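Putative fimbrial associated sortase-like protein (Corynebacterium diphtheriae, PDB 6BWE) probably acts as a class C sortase, a membrane-bound cysteine transpeptidase that cross-links pilin subunits into pili at the bacterial surface. Local coordinates at residues Glu20-Pro24 against Ala25-Ser29; Leu105-Leu108 against Tyr109-Leu113; Asn132-Leu135 against Phe136-Leu139; Tyr149-Gln153 against Gly154-Lys158. The protein carries 2 engineered substitutions. All coordinates share one frame; numbering follows the deposited sequence.

How the contacts relate
The four contacts follow one another along the chain, from the start of helix 24-39 (contact 1) to the hairpin 149-158 (contact 4), and contacts 2, 3 and 4 lie in the sortase domain with its eight-stranded sheet. Contact 2 leaves strand 105-107, and contact 4 joins strands 147-152 and 155-167 of the same sheet, the two centres being about 16 Å apart. Contact 1 rests on the tip of contact 4, where R27 packs on Q153 and G154. Contacts 2 and 3 meet through L105 and F136. Contact 3, about 32 Å from contact 1 between centres, flanks the predicted active-site histidine, H127, whereas contact 1 lies on the surface at the start of helix 24-39, away from that site.

Contact 1 (Glu20-Pro24 against Ala25-Ser29); sequences EVDSP and AVRDS
The first turn of helix 24-39 is capped by S23, whose hydroxyl stands in for the carbonyl that a preceding helical turn would have supplied. V26 N donates to S23 OG over 3.2 Å, and the bond is fairly straight at 163°. The same hydroxyl hands its own proton on to E20 O, with OG lying 2.8 Å away and in the plane of that carbonyl. E20 O also accepts from S23 N, closing the type I turn E20-S23, so two bonds from S23 hold it just ahead of the helix. With chi1 at 69°, OG sits between the backbone N and the carbonyl carbon of S23, which turns it back toward V26. V26 lays CG2 against this pair, 3.3 Å from E20 O, and its CG1 leans on V21 O. The regular helical bonds start here, R27 N to S23 O at 2.9 Å and D28 N to P24 O at 2.8 Å.

R27 folds back beside the turn, its extended chain carrying the guanidinium over D22 O, which lies off one face. A water bridges the charged groups, 2.8 Å from D22 OD1 and 2.8 Å from R27 NE, while the direct salt bridge is long, 3.9 Å from OD1 to NH2. V21 and V26 also touch P70. This is a classic serine N-cap followed by a proline in the first helical position.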
ATOM      1  N   GLU A  20       9.101 -22.538  22.768  1.00 32.59           N
ATOM      2  CA  GLU A  20      10.357 -22.540  21.999  1.00 32.34           C
ATOM      3  C   GLU A  20      10.118 -21.854  20.674  1.00 30.74           C
ATOM      4  O   GLU A  20       9.140 -22.157  19.965  1.00 28.66           O
ATOM      5  CB  GLU A  20      10.810 -23.975  21.798  1.00 33.99           C
ATOM      6  CG  GLU A  20      11.070 -24.700  23.121  1.00 36.36           C
ATOM      7  CD  GLU A  20      11.013 -26.211  22.997  1.00 38.44           C
ATOM      8  OE1 GLU A  20      10.044 -26.704  22.386  1.00 39.92           O
ATOM      9  OE2 GLU A  20      11.937 -26.888  23.500  1.00 40.39           O
ATOM     10  N   VAL A  21      11.002 -20.920  20.329  1.00 31.15           N
ATOM     11  CA  VAL A  21      10.840 -20.128  19.120  1.00 30.84           C
ATOM     12  C   VAL A  21      10.809 -20.981  17.843  1.00 29.35           C
ATOM     13  O   VAL A  21      10.074 -20.674  16.940  1.00 27.77           O
ATOM     14  CB  VAL A  21      11.911 -19.005  19.026  1.00 33.26           C
ATOM     15  CG1 VAL A  21      13.287 -19.534  18.706  1.00 34.00           C
ATOM     16  CG2 VAL A  21      11.529 -18.009  17.982  1.00 34.49           C
ATOM     17  N   ASP A  22      11.584 -22.067  17.815  1.00 28.82           N
ATOM     18  CA  ASP A  22      11.654 -22.954  16.679  1.00 28.56           C
ATOM     19  C   ASP A  22      10.608 -24.079  16.667  1.00 27.22           C
ATOM     20  O   ASP A  22      10.652 -24.950  15.788  1.00 26.97           O
ATOM     21  CB  ASP A  22      13.051 -23.566  16.623  1.00 31.57           C
ATOM     22  CG  ASP A  22      14.115 -22.553  16.337  1.00 33.44           C
ATOM     23  OD1 ASP A  22      13.835 -21.596  15.601  1.00 34.54           O
ATOM     24  OD2 ASP A  22      15.258 -22.755  16.795  1.00 37.11           O
ATOM     25  N   SER A  23       9.664 -24.065  17.592  1.00 26.14           N
ATOM     26  CA  SER A  23       8.633 -25.107  17.659  1.00 26.44           C
ATOM     27  C   SER A  23       7.652 -24.950  16.496  1.00 26.36           C
ATOM     28  O   SER A  23       7.442 -23.822  16.027  1.00 25.32           O
ATOM     29  CB  SER A  23       7.878 -25.064  18.992  1.00 26.14           C
ATOM     30  OG  SER A  23       7.074 -23.901  19.081  1.00 25.91           O
ATOM     31  N   PRO A  24       7.042 -26.073  16.035  1.00 26.98           N
ATOM     32  CA  PRO A  24       5.962 -25.958  15.030  1.00 27.01           C
ATOM     33  C   PRO A  24       4.799 -25.034  15.458  1.00 25.92           C
ATOM     34  O   PRO A  24       4.308 -24.285  14.610  1.00 25.10           O
ATOM     35  CB  PRO A  24       5.478 -27.406  14.843  1.00 28.34           C
ATOM     36  CG  PRO A  24       6.613 -28.266  15.296  1.00 28.43           C
ATOM     37  CD  PRO A  24       7.359 -27.490  16.352  1.00 28.20           C
ATOM     38  N   ALA A  25       4.406 -25.056  16.739  1.00 25.48           N
ATOM     39  CA  ALA A  25       3.324 -24.201  17.262  1.00 26.82           C
ATOM     40  C   ALA A  25       3.648 -22.737  17.025  1.00 26.17           C
ATOM     41  O   ALA A  25       2.815 -22.001  16.500  1.00 26.55           O
ATOM     42  CB  ALA A  25       3.090 -24.412  18.748  1.00 27.58           C
ATOM     43  N   VAL A  26       4.858 -22.332  17.420  1.00 25.83           N
ATOM     44  CA  VAL A  26       5.266 -20.940  17.255  1.00 25.16           C
ATOM     45  C   VAL A  26       5.410 -20.596  15.767  1.00 23.79           C
ATOM     46  O   VAL A  26       4.835 -19.596  15.299  1.00 23.07           O
ATOM     47  CB  VAL A  26       6.536 -20.589  18.071  1.00 25.64           C
ATOM     48  CG1 VAL A  26       7.016 -19.168  17.762  1.00 26.08           C
ATOM     49  CG2 VAL A  26       6.245 -20.729  19.558  1.00 27.02           C
ATOM     50  N   ARG A  27       6.128 -21.419  15.017  1.00 23.24           N
ATOM     51  CA  ARG A  27       6.329 -21.170  13.568  1.00 23.47           C
ATOM     52  C   ARG A  27       4.979 -21.036  12.833  1.00 24.26           C
ATOM     53  O   ARG A  27       4.788 -20.074  12.097  1.00 23.74           O
ATOM     54  CB  ARG A  27       7.169 -22.249  12.906  1.00 22.77           C
ATOM     55  CG  ARG A  27       8.649 -22.134  13.229  1.00 23.01           C
ATOM     56  CD  ARG A  27       9.401 -23.400  12.908  1.00 23.59           C
ATOM     57  NE  ARG A  27      10.823 -23.104  12.855  1.00 24.33           N
ATOM     58  CZ  ARG A  27      11.742 -23.964  12.420  1.00 24.85           C
ATOM     59  NH1 ARG A  27      11.393 -25.189  12.045  1.00 25.02           N
ATOM     60  NH2 ARG A  27      13.002 -23.605  12.359  1.00 25.13           N
ATOM     61  N   ASP A  28       4.059 -21.971  13.079  1.00 25.67           N
ATOM     62  CA  ASP A  28       2.678 -21.909  12.519  1.00 28.01           C
ATOM     63  C   ASP A  28       1.955 -20.614  12.860  1.00 26.46           C
ATOM     64  O   ASP A  28       1.371 -19.995  11.975  1.00 25.42           O
ATOM     65  CB  ASP A  28       1.820 -23.099  12.957  1.00 30.92           C
ATOM     66  CG  ASP A  28       2.238 -24.401  12.305  1.00 35.66           C
ATOM     67  OD1 ASP A  28       3.072 -24.369  11.366  1.00 39.57           O
ATOM     68  OD2 ASP A  28       1.717 -25.464  12.741  1.00 39.91           O
ATOM     69  N   SER A  29       2.042 -20.182  14.117  1.00 25.70           N
ATOM     70  CA  SER A  29       1.376 -18.949  14.550  0.60 25.78           C
ATOM     71  C   SER A  29       1.988 -17.699  13.890  1.00 24.88           C
ATOM     72  O   SER A  29       1.263 -16.785  13.491  1.00 23.52           O
ATOM     73  CB  SER A  29       1.365 -18.848  16.095  0.60 26.72           C
ATOM     74  OG  SER A  29       1.095 -17.529  16.538  0.60 27.18           O
TER
HETATM   75  O   HOH W   1      12.071 -20.741  13.561  1.00 31.23           O

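Contact 2 (Leu105-Leu108 against Tyr109-Leu113); sequences LGHL and YGSAL
H107, on strand 105-107, reaches to the backbone of A112, its NE2 donating to A112 O at 2.8 Å. The bond is bent, 146° at the hydrogen, and NE2 approaches from above the carbonyl plane rather than along a lone pair. Holding CG anti to the backbone N (chi1 170°) carries the imidazole alongside the S111-A112 backbone. L113 lays CD2 over one face of that ring, 4.1 Å from H107 CE1 and displaced toward the rim.

The turn itself is type II, L108 to S111, and L108 O is gripped twice by S111: OG donates to it at 2.6 Å, in the carbonyl plane, and S111 N donates at 3.1 Å. G110 has a positive phi of 102°, where a side chain would jam against the preceding carbonyl. S111 OG in turn accepts from V123 N, tying the turn to strand 123-125.

Farther out, Y64 OH hydrogen-bonds H107 ND1, so both nitrogens of the imidazole are engaged and its rotation is fixed. Y109 points the other way: its ring meets those of Y61 and Y64, and its hydroxyl bonds S40 O of the second subunit. Strand 105-107 runs between strands 88-94 and 123-125, with I92 and I124 against H107, while helix 24-39 closes over the exit, where L113 packs on A34 and Y37.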
ATOM      1  N   LEU A 105      19.871  -8.659   2.326  1.00 21.33           N
ATOM      2  CA  LEU A 105      18.775  -8.181   1.508  1.00 20.26           C
ATOM      3  C   LEU A 105      17.752  -7.488   2.367  1.00 20.30           C
ATOM      4  O   LEU A 105      17.579  -7.809   3.537  1.00 20.54           O
ATOM      5  CB  LEU A 105      18.145  -9.333   0.743  1.00 20.26           C
ATOM      6  CG  LEU A 105      19.139 -10.086  -0.171  1.00 20.94           C
ATOM      7  CD1 LEU A 105      18.478 -11.310  -0.753  1.00 21.49           C
ATOM      8  CD2 LEU A 105      19.725  -9.201  -1.272  1.00 20.58           C
ATOM      9  N   GLY A 106      17.091  -6.507   1.768  1.00 19.96           N
ATOM     10  CA  GLY A 106      16.033  -5.782   2.408  1.00 21.17           C
ATOM     11  C   GLY A 106      14.664  -6.094   1.825  1.00 21.25           C
ATOM     12  O   GLY A 106      14.482  -6.150   0.595  1.00 23.86           O
ATOM     13  N   HIS A 107      13.677  -6.257   2.688  1.00 20.76           N
ATOM     14  CA  HIS A 107      12.303  -6.408   2.235  1.00 19.88           C
ATOM     15  C   HIS A 107      11.700  -5.011   2.083  1.00 20.29           C
ATOM     16  O   HIS A 107      11.824  -4.192   2.996  1.00 19.62           O
ATOM     17  CB  HIS A 107      11.485  -7.266   3.198  1.00 19.86           C
ATOM     18  CG  HIS A 107      10.028  -7.240   2.897  1.00 19.09           C
ATOM     19  ND1 HIS A 107       9.153  -6.388   3.537  1.00 19.34           N
ATOM     20  CD2 HIS A 107       9.305  -7.906   1.962  1.00 18.89           C
ATOM     21  CE1 HIS A 107       7.941  -6.551   3.020  1.00 19.67           C
ATOM     22  NE2 HIS A 107       8.018  -7.444   2.043  1.00 18.90           N
ATOM     23  N   LEU A 108      11.070  -4.741   0.934  1.00 19.60           N
ATOM     24  CA  LEU A 108      10.484  -3.437   0.685  0.60 20.32           C
ATOM     25  C   LEU A 108       9.130  -3.287   1.377  1.00 19.85           C
ATOM     26  O   LEU A 108       8.136  -3.899   0.976  1.00 19.70           O
ATOM     27  CB  LEU A 108      10.382  -3.189  -0.818  0.60 21.23           C
ATOM     28  CG  LEU A 108      10.144  -1.788  -1.347  0.60 21.92           C
ATOM     29  CD1 LEU A 108      11.033  -0.724  -0.711  0.60 23.05           C
ATOM     30  CD2 LEU A 108      10.339  -1.803  -2.851  0.60 22.57           C
ATOM     31  N   TYR A 109       9.115  -2.489   2.436  1.00 19.41           N
ATOM     32  CA  TYR A 109       7.920  -2.144   3.144  1.00 19.52           C
ATOM     33  C   TYR A 109       6.857  -1.618   2.151  1.00 19.39           C
ATOM     34  O   TYR A 109       7.164  -0.795   1.270  1.00 19.42           O
ATOM     35  CB  TYR A 109       8.226  -1.072   4.219  1.00 19.89           C
ATOM     36  CG  TYR A 109       6.940  -0.664   4.914  1.00 19.67           C
ATOM     37  CD1 TYR A 109       6.282  -1.543   5.770  1.00 19.69           C
ATOM     38  CD2 TYR A 109       6.355   0.571   4.640  1.00 20.61           C
ATOM     39  CE1 TYR A 109       5.066  -1.177   6.370  1.00 21.06           C
ATOM     40  CE2 TYR A 109       5.165   0.937   5.214  1.00 20.83           C
ATOM     41  CZ  TYR A 109       4.512   0.066   6.053  1.00 20.56           C
ATOM     42  OH  TYR A 109       3.318   0.499   6.579  1.00 22.01           O
ATOM     43  N   GLY A 110       5.641  -2.110   2.283  1.00 19.42           N
ATOM     44  CA  GLY A 110       4.570  -1.800   1.336  1.00 19.52           C
ATOM     45  C   GLY A 110       4.290  -2.906   0.343  1.00 19.38           C
ATOM     46  O   GLY A 110       3.384  -2.764  -0.499  1.00 20.10           O
ATOM     47  N   SER A 111       5.106  -3.963   0.393  1.00 18.76           N
ATOM     48  CA  SER A 111       4.866  -5.191  -0.335  1.00 18.08           C
ATOM     49  C   SER A 111       4.627  -6.282   0.706  1.00 18.33           C
ATOM     50  O   SER A 111       4.994  -6.128   1.870  1.00 17.45           O
ATOM     51  CB  SER A 111       6.034  -5.542  -1.268  1.00 18.04           C
ATOM     52  OG  SER A 111       7.232  -5.880  -0.530  1.00 18.08           O
ATOM     53  N   ALA A 112       3.989  -7.375   0.285  1.00 18.33           N
ATOM     54  CA  ALA A 112       3.679  -8.484   1.187  1.00 18.46           C
ATOM     55  C   ALA A 112       4.973  -9.112   1.717  1.00 19.18           C
ATOM     56  O   ALA A 112       6.012  -9.133   1.046  1.00 17.44           O
ATOM     57  CB  ALA A 112       2.865  -9.554   0.476  1.00 19.07           C
ATOM     58  N   LEU A 113       4.898  -9.584   2.943  1.00 19.41           N
ATOM     59  CA  LEU A 113       5.958 -10.396   3.515  1.00 19.87           C
ATOM     60  C   LEU A 113       6.059 -11.735   2.777  1.00 20.02           C
ATOM     61  O   LEU A 113       5.040 -12.236   2.281  1.00 20.02           O
ATOM     62  CB  LEU A 113       5.627 -10.663   4.982  1.00 21.58           C
ATOM     63  CG  LEU A 113       5.653  -9.480   5.936  1.00 23.12           C
ATOM     64  CD1 LEU A 113       5.017  -9.915   7.237  1.00 25.01           C
ATOM     65  CD2 LEU A 113       7.071  -8.978   6.149  1.00 24.09           C
TER

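Contact 3 (Asn132-Leu135 against Phe136-Leu139); sequences NATL and FDNL
D137 OD1 is gripped by two donors: it takes a hydrogen bond from G129 N and another from water 2, 2.8 Å away. That water also lies 2.9 Å from A133 O, though it has more acceptors within reach than protons to give, so its bonds may alternate. The other carboxylate oxygen, OD2, accepts from water 3 at 3.1 Å, and this water bonds T134 OG1 at 2.8 Å. With CG beside its own backbone N (chi1 -81°), D137 turns its carboxylate toward these waters and G129 N, and its side chain crosses that of T134 at about a right angle; its closeness to T134 O is doubtful.

The turn is type II', T134 to D137, closed by D137 N donating to T134 O, whose exact position is less certain. L135 takes its second position with a positive phi of 52°, uncommon for a residue with a side chain. Water 4 links the far side, accepting from N138 N at 2.8 Å and donating to L135 O at 2.8 Å. A type I turn, F136 to L139, overlaps it by two residues, with L139 N bonded to F136 O.

T134 CG2 rests against N138 ND2 at 3.8 Å, and F136 sinks inward onto L186 and T188. F136 shares a backbone bond with H127, and the L135 side chain lies about 4 Å from that residue's: a pair of overlapping beta turns flanking the predicted active-site histidine.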
ATOM      1  N   ASN A 132      33.233  -5.122  -0.736  1.00 52.63           N
ATOM      2  CA  ASN A 132      33.451  -6.170   0.269  1.00 51.20           C
ATOM      3  C   ASN A 132      32.358  -7.281   0.326  1.00 47.46           C
ATOM      4  O   ASN A 132      32.488  -8.227   1.102  1.00 46.80           O
ATOM      5  CB  ASN A 132      33.737  -5.533   1.651  1.00 54.34           C
ATOM      6  CG  ASN A 132      32.480  -5.238   2.463  1.00 54.72           C
ATOM      7  OD1 ASN A 132      31.364  -5.205   1.943  1.00 55.58           O
ATOM      8  ND2 ASN A 132      32.672  -5.003   3.757  1.00 56.60           N
ATOM      9  N   ALA A 133      31.313  -7.194  -0.503  1.00 43.16           N
ATOM     10  CA  ALA A 133      30.193  -8.143  -0.391  1.00 39.63           C
ATOM     11  C   ALA A 133      29.484  -8.390  -1.720  1.00 36.03           C
ATOM     12  O   ALA A 133      29.053  -7.446  -2.382  1.00 35.93           O
ATOM     13  CB  ALA A 133      29.201  -7.637   0.648  1.00 39.14           C
ATOM     14  N   THR A 134      29.326  -9.656  -2.088  1.00 32.92           N
ATOM     15  CA  THR A 134      28.792  -9.996  -3.416  1.00 32.74           C
ATOM     16  C   THR A 134      27.314  -9.576  -3.522  1.00 30.83           C
ATOM     17  O   THR A 134      26.914  -8.876  -4.477  1.00 30.35           O
ATOM     18  CB  THR A 134      29.002 -11.495  -3.732  1.00 34.11           C
ATOM     19  OG1 THR A 134      30.406 -11.719  -3.891  1.00 36.16           O
ATOM     20  CG2 THR A 134      28.298 -11.933  -5.035  1.00 34.05           C
ATOM     21  N   LEU A 135      26.539  -9.971  -2.520  1.00 26.93           N
ATOM     22  CA  LEU A 135      25.124  -9.602  -2.443  1.00 26.70           C
ATOM     23  C   LEU A 135      24.366  -9.950  -3.751  1.00 25.39           C
ATOM     24  O   LEU A 135      24.332 -11.131  -4.119  1.00 25.28           O
ATOM     25  CB  LEU A 135      24.938  -8.143  -1.949  1.00 27.18           C
ATOM     26  CG  LEU A 135      25.434  -7.930  -0.523  1.00 27.89           C
ATOM     27  CD1 LEU A 135      25.604  -6.449  -0.245  1.00 28.84           C
ATOM     28  CD2 LEU A 135      24.482  -8.570   0.504  1.00 28.01           C
ATOM     29  N   PHE A 136      23.788  -8.977  -4.444  1.00 23.97           N
ATOM     30  CA  PHE A 136      23.079  -9.242  -5.693  1.00 24.21           C
ATOM     31  C   PHE A 136      23.936  -8.888  -6.930  1.00 24.77           C
ATOM     32  O   PHE A 136      23.386  -8.665  -8.023  1.00 23.96           O
ATOM     33  CB  PHE A 136      21.727  -8.487  -5.707  1.00 23.68           C
ATOM     34  CG  PHE A 136      20.533  -9.248  -5.180  1.00 22.91           C
ATOM     35  CD1 PHE A 136      20.561 -10.586  -4.824  1.00 23.45           C
ATOM     36  CD2 PHE A 136      19.320  -8.587  -5.086  1.00 22.65           C
ATOM     37  CE1 PHE A 136      19.423 -11.242  -4.406  1.00 23.14           C
ATOM     38  CE2 PHE A 136      18.172  -9.269  -4.656  1.00 22.52           C
ATOM     39  CZ  PHE A 136      18.233 -10.593  -4.330  1.00 22.41           C
ATOM     40  N   ASP A 137      25.270  -8.871  -6.788  1.00 25.61           N
ATOM     41  CA  ASP A 137      26.181  -8.560  -7.913  1.00 27.19           C
ATOM     42  C   ASP A 137      25.812  -9.350  -9.182  1.00 25.41           C
ATOM     43  O   ASP A 137      25.942  -8.838 -10.278  1.00 25.30           O
ATOM     44  CB  ASP A 137      27.616  -8.984  -7.611  1.00 29.56           C
ATOM     45  CG  ASP A 137      28.386  -8.020  -6.764  1.00 32.63           C
ATOM     46  OD1 ASP A 137      27.891  -6.935  -6.406  1.00 36.81           O
ATOM     47  OD2 ASP A 137      29.544  -8.423  -6.413  1.00 36.53           O
ATOM     48  N   ASN A 138      25.410 -10.606  -9.002  1.00 24.61           N
ATOM     49  CA  ASN A 138      25.182 -11.512 -10.124  1.00 24.76           C
ATOM     50  C   ASN A 138      23.715 -11.820 -10.393  1.00 24.80           C
ATOM     51  O   ASN A 138      23.421 -12.765 -11.132  1.00 22.90           O
ATOM     52  CB  ASN A 138      25.995 -12.776  -9.912  1.00 24.67           C
ATOM     53  CG  ASN A 138      27.460 -12.475  -9.724  1.00 24.93           C
ATOM     54  OD1 ASN A 138      28.062 -11.731 -10.505  1.00 25.82           O
ATOM     55  ND2 ASN A 138      28.044 -13.036  -8.675  1.00 26.10           N
ATOM     56  N   LEU A 139      22.789 -10.992  -9.867  1.00 24.66           N
ATOM     57  CA  LEU A 139      21.358 -11.177 -10.166  1.00 24.94           C
ATOM     58  C   LEU A 139      21.095 -11.075 -11.674  1.00 25.40           C
ATOM     59  O   LEU A 139      20.213 -11.739 -12.207  1.00 24.45           O
ATOM     60  CB  LEU A 139      20.491 -10.141  -9.418  1.00 25.01           C
ATOM     61  CG  LEU A 139      18.997 -10.350  -9.519  1.00 25.32           C
ATOM     62  CD1 LEU A 139      18.597 -11.659  -8.831  1.00 26.27           C
ATOM     63  CD2 LEU A 139      18.266  -9.172  -8.896  1.00 25.08           C
TER
HETATM   64  O   HOH W   2      27.371  -5.726  -3.926  1.00 32.26           O
HETATM   65  O   HOH W   3      31.648 -10.743  -6.195  1.00 46.95           O
HETATM   66  O   HOH W   4      24.751 -12.091  -6.710  1.00 22.42           O

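Contact 4 (Tyr149-Gln153 against Gly154-Lys158); sequences YITVQ and GETLK
Y149 sets CG beside its backbone N (chi1 -57°), while K158 sets CG anti to its own N (chi1 -175°) and stays fully extended, so the two side chains run alongside each other in the same direction. K158 CG lies 3.7 Å from Y149 CE1, and farther along CE comes within 3.6 Å of Y149 OH. Both polar ends converge on D212, whose OD1 takes a salt bridge from K158 NZ and a hydrogen bond with Y149 OH; N214 is a second partner of that hydroxyl.

On the same face, T151 and T156 form a non-hydrogen-bonded pair whose OG1 atoms bond each other at 3.2 Å, with either able to donate. I150 and L157 are hydrogen-bonded in both directions, I150 N to L157 O at 2.8 Å and L157 N to I150 O at 2.7 Å. V152 and E155 are paired likewise, although E155 N reaches V152 O at 2.9 Å from well above the carbonyl plane. The side chains of I150, V152, E155 and L157 share the opposite face, where V152 CG1 meets L157 CD1 at 4.4 Å. Q153 and G154 make the type I' turn that closes this tight two-residue hairpin, both with positive phi.

Strand 147-152 borders strand 77-83, through backbone bonds of Y149 with S82 and T151 with S80. Strand 155-167 pairs with strand 198-206, and Q153 at the tip packs on V30 and L31 of helix 24-39.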
ATOM      1  N   TYR A 149      14.454 -20.174  -3.912  1.00 22.95           N
ATOM      2  CA  TYR A 149      13.878 -20.809  -2.720  1.00 22.62           C
ATOM      3  C   TYR A 149      13.868 -19.828  -1.545  1.00 22.69           C
ATOM      4  O   TYR A 149      14.919 -19.284  -1.200  1.00 22.28           O
ATOM      5  CB  TYR A 149      14.681 -22.038  -2.317  1.00 23.49           C
ATOM      6  CG  TYR A 149      14.798 -23.070  -3.430  1.00 24.51           C
ATOM      7  CD1 TYR A 149      13.908 -24.125  -3.524  1.00 25.40           C
ATOM      8  CD2 TYR A 149      15.768 -22.948  -4.409  1.00 25.02           C
ATOM      9  CE1 TYR A 149      14.021 -25.093  -4.535  1.00 26.37           C
ATOM     10  CE2 TYR A 149      15.883 -23.883  -5.433  1.00 25.73           C
ATOM     11  CZ  TYR A 149      15.008 -24.949  -5.499  1.00 26.76           C
ATOM     12  OH  TYR A 149      15.124 -25.856  -6.542  1.00 26.65           O
ATOM     13  N   ILE A 150      12.714 -19.646  -0.903  1.00 21.98           N
ATOM     14  CA  ILE A 150      12.616 -18.780   0.254  1.00 22.56           C
ATOM     15  C   ILE A 150      12.354 -19.683   1.441  1.00 22.69           C
ATOM     16  O   ILE A 150      11.425 -20.481   1.408  1.00 22.75           O
ATOM     17  CB  ILE A 150      11.495 -17.730   0.113  1.00 24.41           C
ATOM     18  CG1 ILE A 150      11.892 -16.729  -0.972  1.00 25.29           C
ATOM     19  CG2 ILE A 150      11.314 -17.000   1.447  1.00 23.84           C
ATOM     20  CD1 ILE A 150      10.819 -15.764  -1.333  1.00 26.99           C
ATOM     21  N   THR A 151      13.179 -19.561   2.469  1.00 22.40           N
ATOM     22  CA  THR A 151      12.946 -20.280   3.701  1.00 22.92           C
ATOM     23  C   THR A 151      12.485 -19.296   4.757  1.00 22.25           C
ATOM     24  O   THR A 151      13.141 -18.299   4.999  1.00 21.03           O
ATOM     25  CB  THR A 151      14.185 -21.047   4.144  1.00 24.15           C
ATOM     26  OG1 THR A 151      14.590 -21.939   3.080  1.00 25.27           O
ATOM     27  CG2 THR A 151      13.903 -21.878   5.365  1.00 25.23           C
ATOM     28  N   VAL A 152      11.350 -19.601   5.381  1.00 21.49           N
ATOM     29  CA  VAL A 152      10.748 -18.687   6.353  1.00 21.54           C
ATOM     30  C   VAL A 152      10.032 -19.529   7.401  1.00 21.50           C
ATOM     31  O   VAL A 152       9.258 -20.440   7.062  1.00 22.40           O
ATOM     32  CB  VAL A 152       9.843 -17.629   5.649  1.00 21.79           C
ATOM     33  CG1 VAL A 152       8.779 -18.276   4.762  1.00 22.09           C
ATOM     34  CG2 VAL A 152       9.227 -16.676   6.636  1.00 21.52           C
ATOM     35  N   GLN A 153      10.335 -19.274   8.667  1.00 21.20           N
ATOM     36  CA  GLN A 153       9.785 -20.046   9.792  1.00 21.99           C
ATOM     37  C   GLN A 153       9.789 -21.553   9.561  1.00 22.66           C
ATOM     38  O   GLN A 153       8.807 -22.235   9.827  1.00 22.42           O
ATOM     39  CB  GLN A 153       8.375 -19.563  10.081  1.00 21.53           C
ATOM     40  CG  GLN A 153       8.361 -18.097  10.518  1.00 21.95           C
ATOM     41  CD  GLN A 153       9.008 -17.882  11.864  1.00 22.30           C
ATOM     42  OE1 GLN A 153       8.585 -18.466  12.845  1.00 22.64           O
ATOM     43  NE2 GLN A 153      10.010 -16.988  11.929  1.00 22.58           N
ATOM     44  N   GLY A 154      10.896 -22.048   9.037  1.00 25.44           N
ATOM     45  CA  GLY A 154      11.083 -23.479   8.836  1.00 27.54           C
ATOM     46  C   GLY A 154      10.551 -24.030   7.519  1.00 30.05           C
ATOM     47  O   GLY A 154      10.829 -25.174   7.175  1.00 32.89           O
ATOM     48  N   GLU A 155       9.769 -23.261   6.790  1.00 29.11           N
ATOM     49  CA  GLU A 155       9.112 -23.780   5.590  1.00 31.26           C
ATOM     50  C   GLU A 155       9.892 -23.259   4.380  1.00 30.90           C
ATOM     51  O   GLU A 155      10.465 -22.176   4.454  1.00 29.32           O
ATOM     52  CB  GLU A 155       7.648 -23.341   5.631  1.00 33.90           C
ATOM     53  CG  GLU A 155       7.100 -22.603   4.446  1.00 38.30           C
ATOM     54  CD  GLU A 155       5.715 -22.066   4.726  1.00 40.96           C
ATOM     55  OE1 GLU A 155       5.505 -20.837   4.544  1.00 45.28           O
ATOM     56  OE2 GLU A 155       4.857 -22.861   5.169  1.00 43.86           O
ATOM     57  N   THR A 156       9.900 -24.002   3.275  1.00 28.88           N
ATOM     58  CA  THR A 156      10.572 -23.550   2.091  1.00 28.52           C
ATOM     59  C   THR A 156       9.552 -23.383   0.957  1.00 28.08           C
ATOM     60  O   THR A 156       8.736 -24.267   0.705  1.00 28.31           O
ATOM     61  CB  THR A 156      11.726 -24.475   1.712  1.00 30.54           C
ATOM     62  OG1 THR A 156      12.680 -24.437   2.769  1.00 32.40           O
ATOM     63  CG2 THR A 156      12.432 -23.980   0.437  1.00 30.27           C
ATOM     64  N   LEU A 157       9.609 -22.223   0.304  1.00 26.84           N
ATOM     65  CA  LEU A 157       8.744 -21.883  -0.821  1.00 27.31           C
ATOM     66  C   LEU A 157       9.615 -21.815  -2.072  1.00 26.22           C
ATOM     67  O   LEU A 157      10.694 -21.227  -2.029  1.00 25.96           O
ATOM     68  CB  LEU A 157       8.077 -20.522  -0.599  1.00 27.27           C
ATOM     69  CG  LEU A 157       7.530 -20.166   0.781  1.00 29.33           C
ATOM     70  CD1 LEU A 157       6.874 -18.783   0.774  1.00 29.90           C
ATOM     71  CD2 LEU A 157       6.538 -21.203   1.198  1.00 31.47           C
ATOM     72  N   LYS A 158       9.125 -22.362  -3.186  1.00 25.63           N
ATOM     73  CA  LYS A 158       9.864 -22.387  -4.417  1.00 25.23           C
ATOM     74  C   LYS A 158       9.173 -21.471  -5.418  1.00 24.48           C
ATOM     75  O   LYS A 158       7.957 -21.482  -5.555  1.00 24.87           O
ATOM     76  CB  LYS A 158       9.999 -23.810  -4.964  1.00 25.90           C
ATOM     77  CG  LYS A 158      10.880 -23.919  -6.198  1.00 26.34           C
ATOM     78  CD  LYS A 158      10.974 -25.380  -6.692  1.00 27.24           C
ATOM     79  CE  LYS A 158      11.838 -25.445  -7.940  1.00 28.87           C
ATOM     80  NZ  LYS A 158      11.949 -26.828  -8.506  1.00 29.81           N
TER